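PA1221 (Pseudomonas aeruginosa, PDB 4DG8) belongs to the ANL clan of AMP-binding proteins, also carries a phosphopantetheine attachment region, and has adenosine monophosphate bound in this model. Local coordinates at residues 43-48 with 56-61; 291-296 with 326-331. One frame throughout, in Å; residues are numbered along the deposited sequence.

Overall arrangement
Both contacts lie in the AMP-binding family region of the chain, and they follow one another in sequence. Contact 1 (43-48 with 56-61) joins strand 44-48 of a mixed four-stranded sheet to helix 55-72. Contact 2 (291-296 with 326-331) joins helix 290-299 to a 3-10 turn between strands 319-322 and 337-338. Their centres are about 39 Å apart, and their nearest atoms about 25 Å, so they do not touch. At contact 2 the side chain of V293 is about 10 Å from the bound adenosine monophosphate, so it does not touch the ligand. Contact 1 is buried and wholly apolar. Contact 2 adds a hydrogen bond, a salt bridge and a bridging water to its apolar part.

Contact 1: 43-48 with 56-61; sequences REAIRD and RQLLDS
L58 faces A45 and I46 and places one methyl against each of them. It has the most surface buried here, 50 Å², against 29 Å² for I46 and 24 Å² for A45. Its CG lies anti to the backbone N (chi1 -178°), and from there the two branches divide the work. L58 CD2 meets A45 CB at 4.1 Å. The other branch meets the far end of the isoleucine, with L58 CD1 4.1 Å from I46 CD1. The side chains of I46 and L58 cross at about a right angle, so their contact is between end methyls and not along their lengths.

Two neighbouring strand residues can both face the helix because of a classic beta bulge. A45 and I46 together lie opposite V53 of strand 51-54, and both make backbone hydrogen bonds with it. In the CG1 branch of I46, CD1 lies anti to CA (chi2 175°), which carries that methyl out to the helix.

The contact thus joins the first strand of a beta hairpin to the helix that follows it directly. V53 touches both I46 and L58. Helix 88-99 also touches the group, with I91 on I46 and T92 on L58.

No hydrogen bond or salt bridge crosses between the segments. All three touching residues are buried, and their closest approaches are ordinary van der Waals contacts. The chemistry implies that strand and helix are held here by apolar packing, with no polar bond to fix their register.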
loop_
_atom_site.group_PDB
_atom_site.type_symbol
_atom_site.label_atom_id
_atom_site.label_comp_id
_atom_site.label_asym_id
_atom_site.label_seq_id
_atom_site.Cartn_x
_atom_site.Cartn_y
_atom_site.Cartn_z
ATOM N N ARG A 43 -26.893 7.313 -3.264
ATOM C CA ARG A 43 -25.637 8.078 -3.228
ATOM C C ARG A 43 -24.592 7.532 -4.230
ATOM O O ARG A 43 -24.619 6.367 -4.596
ATOM C CB ARG A 43 -25.026 8.051 -1.827
ATOM C CG ARG A 43 -25.588 9.052 -0.832
ATOM C CD ARG A 43 -24.700 9.056 0.409
ATOM N NE ARG A 43 -25.108 10.033 1.414
ATOM C CZ ARG A 43 -24.445 10.253 2.546
ATOM N NH1 ARG A 43 -23.344 9.565 2.815
ATOM N NH2 ARG A 43 -24.879 11.160 3.412
ATOM N N GLU A 44 -23.665 8.382 -4.655
ATOM C CA GLU A 44 -22.669 8.008 -5.655
ATOM C C GLU A 44 -21.492 7.207 -5.044
ATOM O O GLU A 44 -20.762 7.692 -4.177
ATOM C CB GLU A 44 -22.166 9.296 -6.303
ATOM C CG GLU A 44 -21.313 9.119 -7.505
ATOM C CD GLU A 44 -20.940 10.453 -8.107
ATOM O OE1 GLU A 44 -20.769 11.413 -7.334
ATOM O OE2 GLU A 44 -20.832 10.545 -9.347
ATOM N N ALA A 45 -21.363 5.953 -5.457
ATOM C CA ALA A 45 -20.306 5.062 -4.972
ATOM C C ALA A 45 -19.004 5.154 -5.770
ATOM O O ALA A 45 -17.919 4.954 -5.236
ATOM C CB ALA A 45 -20.809 3.631 -4.931
ATOM N N ILE A 46 -19.140 5.381 -7.072
ATOM C CA ILE A 46 -18.004 5.423 -7.984
ATOM C C ILE A 46 -18.227 6.541 -8.993
ATOM O O ILE A 46 -19.279 6.610 -9.612
ATOM C CB ILE A 46 -17.883 4.113 -8.801
ATOM C CG1 ILE A 46 -17.698 2.883 -7.908
ATOM C CG2 ILE A 46 -16.743 4.199 -9.790
ATOM C CD1 ILE A 46 -17.698 1.573 -8.714
ATOM N N ARG A 47 -17.224 7.384 -9.189
ATOM C CA ARG A 47 -17.274 8.365 -10.259
ATOM C C ARG A 47 -16.120 8.138 -11.219
ATOM O O ARG A 47 -14.951 8.183 -10.821
ATOM C CB ARG A 47 -17.204 9.796 -9.709
ATOM C CG ARG A 47 -16.945 10.856 -10.806
ATOM C CD ARG A 47 -18.197 11.169 -11.600
ATOM N NE ARG A 47 -19.119 11.920 -10.764
ATOM C CZ ARG A 47 -19.270 13.238 -10.804
ATOM N NH1 ARG A 47 -18.594 13.967 -11.687
ATOM N NH2 ARG A 47 -20.120 13.823 -9.970
ATOM N N ASP A 48 -16.439 7.905 -12.485
ATOM C CA ASP A 48 -15.399 7.663 -13.482
ATOM C C ASP A 48 -15.657 8.470 -14.759
ATOM O O ASP A 48 -16.589 9.280 -14.792
ATOM C CB ASP A 48 -15.248 6.152 -13.743
ATOM C CG ASP A 48 -16.503 5.502 -14.335
ATOM O OD1 ASP A 48 -17.375 6.213 -14.898
ATOM O OD2 ASP A 48 -16.589 4.248 -14.270
ATOM N N ARG A 56 -26.552 0.914 -4.681
ATOM C CA ARG A 56 -27.383 -0.205 -5.115
ATOM C C ARG A 56 -26.861 -0.850 -6.416
ATOM O O ARG A 56 -26.759 -2.062 -6.492
ATOM C CB ARG A 56 -28.859 0.201 -5.240
ATOM C CG ARG A 56 -29.834 -0.962 -5.477
ATOM N N GLN A 57 -26.527 -0.059 -7.431
ATOM C CA GLN A 57 -25.998 -0.644 -8.659
ATOM C C GLN A 57 -24.698 -1.412 -8.393
ATOM O O GLN A 57 -24.498 -2.495 -8.934
ATOM C CB GLN A 57 -25.767 0.414 -9.729
ATOM C CG GLN A 57 -26.950 1.350 -9.896
ATOM C CD GLN A 57 -26.686 2.489 -10.866
ATOM O OE1 GLN A 57 -25.762 3.292 -10.677
ATOM N NE2 GLN A 57 -27.513 2.576 -11.907
ATOM N N LEU A 58 -23.830 -0.846 -7.559
ATOM C CA LEU A 58 -22.561 -1.486 -7.213
ATOM C C LEU A 58 -22.812 -2.834 -6.546
ATOM O O LEU A 58 -22.239 -3.845 -6.956
ATOM C CB LEU A 58 -21.701 -0.589 -6.311
ATOM C CG LEU A 58 -20.339 -1.196 -5.957
ATOM C CD1 LEU A 58 -19.645 -1.730 -7.216
ATOM C CD2 LEU A 58 -19.435 -0.238 -5.194
ATOM N N LEU A 59 -23.698 -2.838 -5.547
ATOM C CA LEU A 59 -24.086 -4.049 -4.833
ATOM C C LEU A 59 -24.713 -5.101 -5.763
ATOM O O LEU A 59 -24.359 -6.263 -5.681
ATOM C CB LEU A 59 -25.023 -3.722 -3.660
ATOM C CG LEU A 59 -25.507 -4.883 -2.772
ATOM C CD1 LEU A 59 -24.351 -5.635 -2.160
ATOM C CD2 LEU A 59 -26.467 -4.402 -1.682
ATOM N N ASP A 60 -25.642 -4.699 -6.629
ATOM C CA ASP A 60 -26.222 -5.621 -7.615
ATOM C C ASP A 60 -25.171 -6.247 -8.546
ATOM O O ASP A 60 -25.178 -7.466 -8.798
ATOM C CB ASP A 60 -27.269 -4.920 -8.488
ATOM C CG ASP A 60 -28.542 -4.563 -7.733
ATOM O OD1 ASP A 60 -28.756 -5.058 -6.597
ATOM O OD2 ASP A 60 -29.336 -3.779 -8.305
ATOM N N SER A 61 -24.288 -5.415 -9.086
ATOM C CA SER A 61 -23.281 -5.924 -10.014
ATOM C C SER A 61 -22.334 -6.892 -9.298
ATOM O O SER A 61 -22.016 -7.980 -9.804
ATOM C CB SER A 61 -22.510 -4.774 -10.668
ATOM O OG SER A 61 -23.390 -3.918 -11.379
#

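Contact 2: 291-296 with 326-331; sequences PHVRRA and DDLEED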
loop_
_atom_site.group_PDB
_atom_site.type_symbol
_atom_site.label_atom_id
_atom_site.label_comp_id
_atom_site.label_asym_id
_atom_site.label_seq_id
_atom_site.Cartn_x
_atom_site.Cartn_y
_atom_site.Cartn_z
ATOM N N PRO A 291 10.114 21.117 4.705
ATOM C CA PRO A 291 9.978 22.305 3.845
ATOM C C PRO A 291 8.792 22.237 2.866
ATOM O O PRO A 291 8.175 23.270 2.592
ATOM C CB PRO A 291 11.308 22.339 3.087
ATOM C CG PRO A 291 12.285 21.694 4.050
ATOM C CD PRO A 291 11.491 20.579 4.705
ATOM N N HIS A 292 8.482 21.050 2.348
ATOM C CA HIS A 292 7.347 20.897 1.433
ATOM C C HIS A 292 5.996 20.960 2.188
ATOM O O HIS A 292 5.033 21.541 1.695
ATOM C CB HIS A 292 7.468 19.591 0.624
ATOM C CG HIS A 292 8.572 19.608 -0.390
ATOM N ND1 HIS A 292 9.879 19.282 -0.084
ATOM C CD2 HIS A 292 8.563 19.925 -1.706
ATOM C CE1 HIS A 292 10.624 19.400 -1.169
ATOM N NE2 HIS A 292 9.850 19.792 -2.165
ATOM N N VAL A 293 5.936 20.374 3.387
ATOM C CA VAL A 293 4.730 20.453 4.212
ATOM C C VAL A 293 4.451 21.905 4.575
ATOM O O VAL A 293 3.297 22.342 4.550
ATOM C CB VAL A 293 4.827 19.590 5.502
ATOM C CG1 VAL A 293 3.651 19.880 6.448
ATOM C CG2 VAL A 293 4.887 18.116 5.152
ATOM N N ARG A 294 5.511 22.641 4.903
ATOM C CA ARG A 294 5.448 24.073 5.170
ATOM C C ARG A 294 4.892 24.800 3.946
ATOM O O ARG A 294 3.964 25.609 4.057
ATOM C CB ARG A 294 6.847 24.644 5.507
ATOM C CG ARG A 294 7.229 24.628 6.998
ATOM C CD ARG A 294 8.634 25.226 7.250
ATOM N NE ARG A 294 8.648 26.693 7.214
ATOM C CZ ARG A 294 8.442 27.462 8.282
ATOM N NH1 ARG A 294 8.211 26.893 9.458
ATOM N NH2 ARG A 294 8.460 28.789 8.185
ATOM N N ARG A 295 5.461 24.531 2.772
ATOM C CA ARG A 295 4.986 25.247 1.588
ATOM C C ARG A 295 3.475 24.974 1.333
ATOM O O ARG A 295 2.675 25.899 1.053
ATOM C CB ARG A 295 5.845 24.897 0.371
ATOM C CG ARG A 295 5.624 25.833 -0.795
ATOM C CD ARG A 295 6.517 25.526 -2.005
ATOM N NE ARG A 295 6.175 26.438 -3.094
ATOM C CZ ARG A 295 6.389 26.185 -4.377
ATOM N NH1 ARG A 295 6.984 25.060 -4.741
ATOM N NH2 ARG A 295 6.021 27.062 -5.295
ATOM N N ALA A 296 3.090 23.705 1.479
ATOM C CA ALA A 296 1.698 23.318 1.287
ATOM C C ALA A 296 0.769 24.013 2.288
ATOM O O ALA A 296 -0.177 24.696 1.887
ATOM C CB ALA A 296 1.515 21.782 1.331
ATOM N N ASP A 326 2.319 24.395 14.876
ATOM C CA ASP A 326 3.590 24.235 15.569
ATOM C C ASP A 326 4.515 23.230 14.903
ATOM O O ASP A 326 5.741 23.402 14.900
ATOM C CB ASP A 326 3.337 23.782 16.996
ATOM C CG ASP A 326 3.636 24.854 17.986
ATOM O OD1 ASP A 326 3.682 26.028 17.568
ATOM O OD2 ASP A 326 3.830 24.525 19.173
ATOM N N ASP A 327 3.930 22.164 14.363
ATOM C CA ASP A 327 4.720 21.111 13.725
ATOM C C ASP A 327 5.619 21.664 12.636
ATOM O O ASP A 327 6.658 21.082 12.338
ATOM C CB ASP A 327 3.818 20.010 13.155
ATOM C CG ASP A 327 3.054 19.272 14.235
ATOM O OD1 ASP A 327 3.556 19.252 15.393
ATOM O OD2 ASP A 327 1.966 18.720 13.928
ATOM N N LEU A 328 5.218 22.788 12.047
ATOM C CA LEU A 328 5.945 23.336 10.908
ATOM C C LEU A 328 7.273 23.937 11.335
ATOM O O LEU A 328 8.094 24.320 10.494
ATOM C CB LEU A 328 5.107 24.383 10.187
ATOM C CG LEU A 328 3.743 23.909 9.699
ATOM C CD1 LEU A 328 3.018 25.076 9.064
ATOM C CD2 LEU A 328 3.873 22.745 8.725
ATOM N N GLU A 329 7.478 24.019 12.647
ATOM C CA GLU A 329 8.722 24.533 13.190
ATOM C C GLU A 329 9.710 23.429 13.563
ATOM O O GLU A 329 10.801 23.728 14.030
ATOM C CB GLU A 329 8.449 25.386 14.429
ATOM C CG GLU A 329 7.535 26.554 14.179
ATOM C CD GLU A 329 8.022 27.425 13.038
ATOM O OE1 GLU A 329 9.216 27.808 13.037
ATOM O OE2 GLU A 329 7.211 27.712 12.135
ATOM N N GLU A 330 9.333 22.166 13.376
ATOM C CA GLU A 330 10.186 21.067 13.828
ATOM C C GLU A 330 11.066 20.524 12.703
ATOM O O GLU A 330 10.849 20.849 11.528
ATOM C CB GLU A 330 9.310 19.925 14.372
ATOM C CG GLU A 330 8.279 20.348 15.427
ATOM C CD GLU A 330 8.772 20.173 16.860
ATOM O OE1 GLU A 330 9.934 19.758 17.049
ATOM O OE2 GLU A 330 7.994 20.443 17.800
ATOM N N ASP A 331 12.003 19.638 13.063
ATOM C CA ASP A 331 12.940 19.044 12.105
ATOM C C ASP A 331 12.246 17.910 11.361
ATOM O O ASP A 331 12.702 17.482 10.309
ATOM C CB ASP A 331 14.175 18.460 12.813
ATOM C CG ASP A 331 15.229 19.507 13.171
ATOM O OD1 ASP A 331 14.994 20.723 13.011
ATOM O OD2 ASP A 331 16.311 19.085 13.643
HETATM O O HOH W 1 7.985 29.966 10.979
#
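R294 of helix 290-299 lies over L328 and turns its guanidinium edge to the next residue, E329. The helix links the adjacent parallel strands 280-284 and 304-309, a beta-alpha-beta crossover in the AMP-binding region of an ANL-clan protein. The 3-10 segment 326-329 packs on this crossover helix. The backbones come closest at R294 and L328, whose CA atoms are 5.8 Å apart.

The arginine chain bends at chi3 (78°), and this brings its end back over the turn. Its aliphatic part crosses the leucine at a slant, with R294 CG 3.8 Å from L328 CB. Beyond the bend, R294 NH1 serves two acceptors. R294 NH1 gives a hydrogen bond of 2.8 Å to L328 O, which lies in the guanidinium plane but receives the donor from above its own carbonyl plane. R294 NH1 also forms a salt bridge of 3.0 Å with E329 OE2. The two planes are 80° apart, and NH1 meets OE2 from above the carboxylate plane. E329 reaches this place by folding at chi2 (-54°), since its CB starts away from the helix.

Beside the polar contacts, the CB of L328 points toward the helix. L328 CD2 packs on V293 CG1 at 3.7 Å, and both residues are buried. V323 and I333 also touch V293. D327 ties the turn to the rest of the fold through a salt bridge with R411 and a hydrogen bond to H321.

A water bridges the same pair: its O accepts from R294 NH2 at 3.1 Å and donates to E329 OE2 at 2.6 Å.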